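Side-chain contacts in beta-fructofuranosidase (PDB 3WPU), which belongs to the levansucrase/invertase family, whose members fold as a five-bladed beta-propeller: residues I175-T180 with T217-V222; T77-D82 with S422-P427; K312-N315 with T319-E322. One frame throughout, in Å; residues are numbered along the deposited sequence. Where two conformers were deposited one is given.

Interaction 1. Residues I175-T180 with T217-V222; sequences IKLFFT and TGFNKV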
loop_
_atom_site.group_PDB
_atom_site.type_symbol
_atom_site.label_atom_id
_atom_site.label_comp_id
_atom_site.label_asym_id
_atom_site.label_seq_id
_atom_site.Cartn_x
_atom_site.Cartn_y
_atom_site.Cartn_z
ATOM N N ILE A 175 17.611 -8.481 3.453
ATOM C CA ILE A 175 16.321 -7.988 3.039
ATOM C C ILE A 175 15.725 -8.922 1.990
ATOM O O ILE A 175 16.363 -9.198 0.955
ATOM C CB ILE A 175 16.459 -6.579 2.442
ATOM C CG1 ILE A 175 16.982 -5.583 3.507
ATOM C CG2 ILE A 175 15.124 -6.118 1.874
ATOM C CD1 ILE A 175 17.297 -4.210 2.944
ATOM N N LYS A 176 14.503 -9.389 2.240
ATOM C CA LYS A 176 13.721 -10.075 1.222
ATOM C C LYS A 176 12.770 -9.056 0.604
ATOM O O LYS A 176 11.793 -8.616 1.245
ATOM C CB LYS A 176 12.942 -11.239 1.802
ATOM C CG LYS A 176 13.779 -12.392 2.288
ATOM C CD LYS A 176 12.853 -13.482 2.798
ATOM C CE LYS A 176 13.558 -14.766 3.192
ATOM N NZ LYS A 176 14.127 -14.584 4.538
ATOM N N LEU A 177 13.091 -8.640 -0.610
ATOM C CA LEU A 177 12.292 -7.689 -1.340
ATOM C C LEU A 177 11.231 -8.419 -2.193
ATOM O O LEU A 177 11.538 -9.121 -3.152
ATOM C CB LEU A 177 13.198 -6.813 -2.187
ATOM C CG LEU A 177 12.538 -5.749 -3.068
ATOM C CD1 LEU A 177 11.676 -4.811 -2.242
ATOM C CD2 LEU A 177 13.600 -4.989 -3.837
ATOM N N PHE A 178 9.983 -8.325 -1.761
ATOM C CA PHE A 178 8.848 -8.855 -2.523
ATOM C C PHE A 178 8.361 -7.748 -3.437
ATOM O O PHE A 178 8.083 -6.670 -2.976
ATOM C CB PHE A 178 7.743 -9.313 -1.595
ATOM C CG PHE A 178 8.137 -10.494 -0.748
ATOM C CD1 PHE A 178 8.003 -11.786 -1.215
ATOM C CD2 PHE A 178 8.738 -10.282 0.485
ATOM C CE1 PHE A 178 8.394 -12.878 -0.444
ATOM C CE2 PHE A 178 9.134 -11.367 1.261
ATOM C CZ PHE A 178 8.969 -12.660 0.782
ATOM N N PHE A 179 8.240 -8.023 -4.716
ATOM C CA PHE A 179 7.819 -6.992 -5.651
ATOM C C PHE A 179 7.057 -7.565 -6.831
ATOM O O PHE A 179 6.856 -8.759 -6.940
ATOM C CB PHE A 179 9.026 -6.152 -6.087
ATOM C CG PHE A 179 10.001 -6.881 -6.987
ATOM C CD1 PHE A 179 10.067 -6.595 -8.349
ATOM C CD2 PHE A 179 10.845 -7.868 -6.468
ATOM C CE1 PHE A 179 10.967 -7.268 -9.180
ATOM C CE2 PHE A 179 11.735 -8.542 -7.294
ATOM C CZ PHE A 179 11.787 -8.237 -8.642
ATOM N N THR A 180 6.580 -6.680 -7.688
ATOM C CA THR A 180 5.863 -7.071 -8.874
ATOM C C THR A 180 6.781 -6.865 -10.060
ATOM O O THR A 180 7.178 -5.734 -10.369
ATOM C CB THR A 180 4.556 -6.291 -9.058
ATOM O OG1 THR A 180 3.816 -6.224 -7.822
ATOM C CG2 THR A 180 3.688 -6.916 -10.163
ATOM N N THR A 217 23.602 -4.403 -1.040
ATOM C CA THR A 217 24.372 -5.387 -1.755
ATOM C C THR A 217 23.418 -6.541 -2.104
ATOM O O THR A 217 22.309 -6.625 -1.563
ATOM C CB THR A 217 25.582 -5.891 -0.921
ATOM O OG1 THR A 217 25.129 -6.578 0.249
ATOM C CG2 THR A 217 26.485 -4.731 -0.513
ATOM N N GLY A 218 23.837 -7.389 -3.038
ATOM C CA GLY A 218 23.043 -8.528 -3.457
ATOM C C GLY A 218 22.000 -8.117 -4.477
ATOM O O GLY A 218 22.295 -7.336 -5.367
ATOM N N PHE A 219 20.776 -8.628 -4.352
ATOM C CA PHE A 219 19.724 -8.359 -5.348
ATOM C C PHE A 219 20.183 -8.754 -6.755
ATOM O O PHE A 219 19.949 -8.071 -7.732
ATOM C CB PHE A 219 19.261 -6.901 -5.258
ATOM C CG PHE A 219 18.655 -6.549 -3.933
ATOM C CD1 PHE A 219 17.482 -7.172 -3.508
ATOM C CD2 PHE A 219 19.261 -5.622 -3.089
ATOM C CE1 PHE A 219 16.916 -6.837 -2.292
ATOM C CE2 PHE A 219 18.686 -5.271 -1.886
ATOM C CZ PHE A 219 17.534 -5.916 -1.462
ATOM N N ASN A 220 20.847 -9.895 -6.815
ATOM C CA ASN A 220 21.438 -10.432 -8.042
ATOM C C ASN A 220 20.570 -11.501 -8.696
ATOM O O ASN A 220 20.731 -11.804 -9.871
ATOM C CB ASN A 220 22.858 -10.995 -7.784
ATOM C CG ASN A 220 22.946 -11.870 -6.544
ATOM O OD1 ASN A 220 22.794 -13.093 -6.602
ATOM N ND2 ASN A 220 23.192 -11.243 -5.404
ATOM N N LYS A 221 19.665 -12.080 -7.903
ATOM C CA LYS A 221 18.854 -13.210 -8.289
ATOM C C LYS A 221 17.398 -12.870 -7.989
ATOM O O LYS A 221 17.112 -12.377 -6.910
ATOM C CB LYS A 221 19.266 -14.411 -7.424
ATOM C CG LYS A 221 18.464 -15.672 -7.644
ATOM C CD LYS A 221 18.800 -16.269 -8.979
ATOM C CE LYS A 221 18.214 -17.680 -9.138
ATOM N NZ LYS A 221 18.340 -18.059 -10.580
ATOM N N VAL A 222 16.515 -13.128 -8.941
ATOM C CA VAL A 222 15.064 -12.936 -8.757
ATOM C C VAL A 222 14.350 -14.284 -8.848
ATOM O O VAL A 222 14.568 -15.037 -9.806
ATOM C CB VAL A 222 14.498 -11.956 -9.791
ATOM C CG1 VAL A 222 12.999 -11.795 -9.601
ATOM C CG2 VAL A 222 15.220 -10.623 -9.687
#

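Interaction 2. Residues T77-D82 with S422-P427; sequences TWPLTD and SHYVMP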
loop_
_atom_site.group_PDB
_atom_site.type_symbol
_atom_site.label_atom_id
_atom_site.label_comp_id
_atom_site.label_asym_id
_atom_site.label_seq_id
_atom_site.Cartn_x
_atom_site.Cartn_y
_atom_site.Cartn_z
ATOM N N THR A 77 5.719 3.784 -2.000
ATOM C CA THR A 77 6.852 3.664 -1.115
ATOM C C THR A 77 6.492 2.672 -0.012
ATOM O O THR A 77 5.334 2.609 0.438
ATOM C CB THR A 77 7.235 5.031 -0.560
ATOM O OG1 THR A 77 7.647 5.852 -1.682
ATOM C CG2 THR A 77 8.324 4.943 0.483
ATOM N N TRP A 78 7.496 1.934 0.427
ATOM C CA TRP A 78 7.346 1.041 1.583
ATOM C C TRP A 78 8.567 0.993 2.494
ATOM O O TRP A 78 9.714 1.118 2.048
ATOM C CB TRP A 78 6.951 -0.369 1.171
ATOM C CG TRP A 78 7.854 -1.069 0.185
ATOM C CD1 TRP A 78 8.833 -1.975 0.467
ATOM C CD2 TRP A 78 7.807 -0.957 -1.237
ATOM N NE1 TRP A 78 9.404 -2.441 -0.702
ATOM C CE2 TRP A 78 8.801 -1.806 -1.763
ATOM C CE3 TRP A 78 7.041 -0.178 -2.124
ATOM C CZ2 TRP A 78 9.038 -1.921 -3.143
ATOM C CZ3 TRP A 78 7.259 -0.310 -3.477
ATOM C CH2 TRP A 78 8.283 -1.148 -3.977
ATOM N N PRO A 79 8.314 0.767 3.800
ATOM C CA PRO A 79 9.394 0.644 4.780
ATOM C C PRO A 79 9.967 -0.778 4.814
ATOM O O PRO A 79 9.474 -1.659 4.140
ATOM C CB PRO A 79 8.676 0.953 6.103
ATOM C CG PRO A 79 7.316 0.398 5.894
ATOM C CD PRO A 79 6.991 0.658 4.435
ATOM N N LEU A 80 11.011 -0.961 5.600
ATOM C CA LEU A 80 11.528 -2.275 5.909
ATOM C C LEU A 80 10.734 -2.801 7.106
ATOM O O LEU A 80 10.616 -2.103 8.128
ATOM C CB LEU A 80 12.993 -2.132 6.264
ATOM C CG LEU A 80 13.880 -3.336 6.308
ATOM C CD1 LEU A 80 13.637 -4.213 5.078
ATOM C CD2 LEU A 80 15.323 -2.816 6.364
ATOM N N THR A 81 10.194 -4.016 6.994
ATOM C CA THR A 81 9.287 -4.529 7.995
ATOM C C THR A 81 9.669 -5.897 8.489
ATOM O O THR A 81 10.432 -6.602 7.853
ATOM C CB THR A 81 7.844 -4.600 7.460
ATOM O OG1 THR A 81 7.794 -5.360 6.239
ATOM C CG2 THR A 81 7.324 -3.199 7.174
ATOM N N ASP A 82 9.094 -6.245 9.627
ATOM C CA ASP A 82 9.109 -7.633 10.095
ATOM C C ASP A 82 7.746 -8.278 9.885
ATOM O O ASP A 82 6.887 -7.747 9.189
ATOM C CB ASP A 82 9.607 -7.692 11.543
ATOM C CG ASP A 82 8.671 -7.017 12.530
ATOM O OD1 ASP A 82 7.502 -6.747 12.184
ATOM O OD2 ASP A 82 9.097 -6.772 13.699
ATOM N N SER A 422 -1.626 5.698 -3.267
ATOM C CA SER A 422 -0.817 4.573 -2.804
ATOM C C SER A 422 -0.492 4.662 -1.316
ATOM O O SER A 422 0.631 4.357 -0.866
ATOM C CB SER A 422 0.433 4.423 -3.666
ATOM O OG SER A 422 0.039 4.150 -5.002
ATOM N N HIS A 423 -1.506 5.019 -0.545
ATOM C CA HIS A 423 -1.358 5.182 0.872
ATOM C C HIS A 423 -0.918 3.852 1.505
ATOM O O HIS A 423 -1.190 2.757 0.983
ATOM C CB HIS A 423 -2.686 5.524 1.518
ATOM C CG HIS A 423 -3.351 6.754 0.992
ATOM N ND1 HIS A 423 -3.744 6.899 -0.318
ATOM C CD2 HIS A 423 -3.754 7.873 1.633
ATOM C CE1 HIS A 423 -4.354 8.065 -0.461
ATOM N NE2 HIS A 423 -4.370 8.674 0.709
ATOM N N TYR A 424 -0.250 3.980 2.634
ATOM C CA TYR A 424 0.223 2.820 3.376
ATOM C C TYR A 424 0.074 3.130 4.847
ATOM O O TYR A 424 0.570 4.149 5.326
ATOM C CB TYR A 424 1.686 2.548 3.002
ATOM C CG TYR A 424 2.255 1.383 3.771
ATOM C CD1 TYR A 424 2.036 0.077 3.360
ATOM C CD2 TYR A 424 2.980 1.604 4.923
ATOM C CE1 TYR A 424 2.503 -0.998 4.094
ATOM C CE2 TYR A 424 3.476 0.533 5.663
ATOM C CZ TYR A 424 3.259 -0.747 5.247
ATOM O OH TYR A 424 3.750 -1.844 5.960
ATOM N N VAL A 425 -0.616 2.231 5.571
ATOM C CA VAL A 425 -0.902 2.416 6.990
ATOM C C VAL A 425 0.218 1.785 7.828
ATOM O O VAL A 425 0.514 0.598 7.694
ATOM C CB VAL A 425 -2.267 1.788 7.383
ATOM C CG1 VAL A 425 -2.613 2.168 8.805
ATOM C CG2 VAL A 425 -3.358 2.243 6.407
ATOM N N MET A 426 0.812 2.618 8.675
ATOM C CA MET A 426 1.973 2.306 9.480
ATOM C C MET A 426 1.537 2.123 10.921
ATOM O O MET A 426 0.417 2.477 11.297
ATOM C CB MET A 426 2.968 3.465 9.389
ATOM C CG MET A 426 3.322 3.779 7.957
ATOM S SD MET A 426 4.660 4.969 7.696
ATOM C CE MET A 426 3.890 6.465 8.330
ATOM N N PRO A 427 2.443 1.606 11.756
ATOM C CA PRO A 427 2.084 1.418 13.157
ATOM C C PRO A 427 1.575 2.703 13.824
ATOM O O PRO A 427 2.043 3.824 13.511
ATOM C CB PRO A 427 3.393 0.927 13.774
ATOM C CG PRO A 427 4.062 0.211 12.643
ATOM C CD PRO A 427 3.804 1.122 11.467
HETATM O O HOH W 1 3.379 5.035 -0.666
#

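Interaction 3. Residues K312-N315 with T319-E322; sequences KAKN and TEWE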
loop_
_atom_site.group_PDB
_atom_site.type_symbol
_atom_site.label_atom_id
_atom_site.label_comp_id
_atom_site.label_asym_id
_atom_site.label_seq_id
_atom_site.Cartn_x
_atom_site.Cartn_y
_atom_site.Cartn_z
ATOM N N LYS A 312 -0.117 -18.421 0.751
ATOM C CA LYS A 312 0.595 -18.948 1.894
ATOM C C LYS A 312 1.943 -19.531 1.459
ATOM O O LYS A 312 2.025 -20.246 0.454
ATOM C CB LYS A 312 -0.252 -20.027 2.552
ATOM C CG LYS A 312 0.391 -20.655 3.769
ATOM C CD LYS A 312 -0.511 -21.759 4.299
ATOM C CE LYS A 312 0.126 -22.389 5.516
ATOM N NZ LYS A 312 -0.802 -23.304 6.238
ATOM N N ALA A 313 2.987 -19.217 2.229
ATOM C CA ALA A 313 4.351 -19.707 1.939
ATOM C C ALA A 313 4.430 -21.200 2.274
ATOM O O ALA A 313 3.829 -21.674 3.270
ATOM C CB ALA A 313 5.384 -18.933 2.731
ATOM N N LYS A 314 5.136 -21.929 1.424
ATOM C CA LYS A 314 5.286 -23.382 1.608
ATOM C C LYS A 314 6.619 -23.735 2.251
ATOM O O LYS A 314 6.829 -24.880 2.659
ATOM C CB LYS A 314 5.141 -24.083 0.263
ATOM C CG LYS A 314 3.818 -23.791 -0.428
ATOM C CD LYS A 314 3.478 -24.822 -1.497
ATOM C CE LYS A 314 4.292 -24.677 -2.767
ATOM N NZ LYS A 314 4.023 -25.839 -3.678
ATOM N N ASN A 315 7.540 -22.782 2.327
ATOM C CA ASN A 315 8.842 -23.030 2.974
ATOM C C ASN A 315 9.309 -21.842 3.801
ATOM O O ASN A 315 8.740 -20.745 3.695
ATOM C CB ASN A 315 9.902 -23.489 1.953
ATOM C CG ASN A 315 10.175 -22.468 0.861
ATOM O OD1 ASN A 315 9.834 -21.314 0.984
ATOM N ND2 ASN A 315 10.803 -22.907 -0.215
ATOM N N THR A 319 10.399 -18.798 -0.708
ATOM C CA THR A 319 10.608 -18.907 -2.150
ATOM C C THR A 319 9.558 -19.750 -2.887
ATOM O O THR A 319 9.593 -19.835 -4.111
ATOM C CB THR A 319 11.985 -19.512 -2.440
ATOM O OG1 THR A 319 12.069 -20.790 -1.776
ATOM C CG2 THR A 319 13.052 -18.638 -1.925
ATOM N N GLU A 320 8.642 -20.389 -2.150
ATOM C CA GLU A 320 7.563 -21.188 -2.734
ATOM C C GLU A 320 6.267 -20.818 -2.027
ATOM O O GLU A 320 6.248 -20.754 -0.817
ATOM C CB GLU A 320 7.830 -22.679 -2.537
ATOM C CG GLU A 320 9.017 -23.150 -3.361
ATOM C CD GLU A 320 9.369 -24.602 -3.136
ATOM O OE1 GLU A 320 10.412 -25.030 -3.670
ATOM O OE2 GLU A 320 8.622 -25.307 -2.422
ATOM N N TRP A 321 5.219 -20.584 -2.814
ATOM C CA TRP A 321 3.930 -20.094 -2.342
ATOM C C TRP A 321 2.818 -20.895 -3.003
ATOM O O TRP A 321 2.993 -21.424 -4.123
ATOM C CB TRP A 321 3.787 -18.591 -2.699
ATOM C CG TRP A 321 4.722 -17.733 -1.900
ATOM C CD1 TRP A 321 6.056 -17.561 -2.114
ATOM C CD2 TRP A 321 4.411 -16.971 -0.735
ATOM N NE1 TRP A 321 6.599 -16.768 -1.168
ATOM C CE2 TRP A 321 5.614 -16.374 -0.298
ATOM C CE3 TRP A 321 3.238 -16.745 -0.005
ATOM C CZ2 TRP A 321 5.681 -15.552 0.808
ATOM C CZ3 TRP A 321 3.318 -15.924 1.127
ATOM C CH2 TRP A 321 4.526 -15.325 1.501
ATOM N N GLU A 322 1.683 -20.979 -2.316
ATOM C CA GLU A 322 0.459 -21.537 -2.879
ATOM C C GLU A 322 -0.620 -20.461 -2.779
ATOM O O GLU A 322 -0.754 -19.775 -1.758
ATOM C CB GLU A 322 0.002 -22.833 -2.175
ATOM C CG GLU A 322 -0.467 -22.644 -0.776
ATOM C CD GLU A 322 -0.834 -23.950 -0.084
ATOM O OE1 GLU A 322 -1.461 -23.855 0.975
ATOM O OE2 GLU A 322 -0.438 -25.034 -0.566
#

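Interaction 1. Residues I175-T180 with T217-V222
Leu-177 and Phe-219, whose CA atoms lie 8.5 Å apart, mark the nearest backbone approach of two strand segments that run in roughly the same direction, with 45° between their axes, and share no hydrogen bond. Strand 197-210 lies between them in the sheet, and the contact is made mostly by side chains, though Phe-219 CE1 also approaches the backbone Ile-175 O. With CG of Phe-219 beside the backbone N (chi1 -62°), the far end of the ring comes over to segment 175-180. There the CE1 atom of Phe-219 lies 3.7 Å from Leu-177 CB, the two side chains crossing at about a right angle. Ring atom CZ of Phe-219 packs 4.1 Å from Ile-175 CB and also meets the CG2 branch of that residue. Farther along, Phe-179 touches Val-222, again nearly at a right angle, with Phe-179 CZ 3.9 Å from Val-222 CG1. Leu-177 O lies in plane at the edge of the Phe-179 ring. Phe-143 meets this ring as well, while Val-142 touches Phe-219. All five touching side chains are buried and apolar. Strands 159-169, 174-184, 197-210 and 213-226 follow one another as antiparallel neighbours, an up-and-down order consistent with a propeller blade; here Phe-219 and Val-222 of strand 213-226 reach past strand 197-210 to Ile-175, Leu-177 and Phe-179 of strand 174-184.

Interaction 2. Residues T77-D82 with S422-P427
Pro-79 presses its ring against Tyr-424, the two side chains coming from opposite directions. Its CD atom lies 3.7 Å from Tyr-424 CE2, and Pro-79 CG touches the same ring carbon. With CG of Tyr-424 anti to the backbone N (chi1 178°) the ring extends toward Pro-79 and Thr-81, while Tyr-424 CB stays near Thr-77 O. The hydroxyl end reaches on to Thr-81, where Tyr-424 OH is 4.0 Å from the methyl carbon Thr-81 CG2. In Thr-81 the first torsion (chi1 54°) sets OG1 between N and the carbonyl carbon; that hydroxyl bonds to Ala-167 O, while the methyl is the branch presented to the tyrosine. At the other end a water joins the backbones: it accepts from Thr-77 N at 3.0 Å and probably donates to Ser-422 O, 2.8 Å away. The carbonyl of Thr-77 is gripped by Arg-339 NH2 and Gln-432 NE2. The segments thus meet through one buried ring and one bridging water, with no direct hydrogen bond between them. Strand 72-81 belongs to the large mixed sheet, parallel to strand 159-169 and antiparallel to strand 93-102. Strand 423-425 is the outermost strand of a separate four-stranded antiparallel sheet, where it pairs with strand 430-434; the contact therefore joins two sheets near the centre of the chain.

Interaction 3. Residues K312-N315 with T319-E322
One face of the Trp-321 indole is covered by Ala-313: the methyl CB stands 3.8 Å from the centroid of the six-membered ring of Trp-321, only 5° off the ring normal, a CH-pi contact. The CA of Ala-313 lies over one face of the indole too, and its backbone N is 3.3 Å from Trp-321 CE3. The indole NE1 is hydrogen-bonded to Leu-318 O in the turn, which helps fix the ring's rotation. A second flat group, the Asn-315 amide, is used at both ends. Its OD1 accepts Thr-319 N at 3.1 Å, in the carbonyl plane on a lone pair, and a weak bond from Glu-320 N. Its ND2 donates to Thr-319 OG1 at 2.9 Å, the hydroxyl tilted 18° from the amide plane. Asn-315 has CG in the crowded position between N and carbonyl carbon (chi1 61°), which turns the amide toward the returning chain. Glu-320 crosses this amide, its CG 3.6 Å from Asn-315 ND2.

The backbones form an antiparallel hairpin. Lys-312 and Glu-322 are a hydrogen-bonded pair, with N to O distances of 2.9 Å in both directions; Ala-313 and Trp-321 are the next, non-hydrogen-bonded pair, and Lys-314 N donates to Glu-320 O at 2.8 Å. The Lys-314 chain, bent at chi3, lies across the returning strand, its CD 4.0 Å from Glu-322 OE2 and its CE near Trp-321 O. On the face opposite the indole, Lys-312 and Glu-322 run side by side without their charged atoms meeting; Lys-312 NZ instead pairs with Glu-258 and Glu-21. The hairpin joins strands 305-313 and 321-331 of a five-stranded sheet, where strand 260-266 flanks 305-313, and Trp-321 also packs against Leu-225 and Leu-226 of strand 213-226.

Interaction 1 is the link between the other two. Its strand 174-184 packs against the strand of interaction 2: Leu-177 CD1 lies 3.6 Å from Trp-78 NE1, and Ile-175 CG1 lies 3.9 Å from Leu-80 CD1, although the centres of the two contacts are about 17 Å apart. Both involve the same large sheet. Toward interaction 3, Phe-178 CE1 comes to 4.0 Å from Trp-321 CZ2, connecting this sheet with the hairpin of another; the centres of interactions 1 and 3 are about 16 Å apart. Interactions 2 and 3 do not touch, their nearest atoms being about 11 Å apart. Along the chain, interactions 1 and 3 follow in series, both within the long loop that interaction 2 closes.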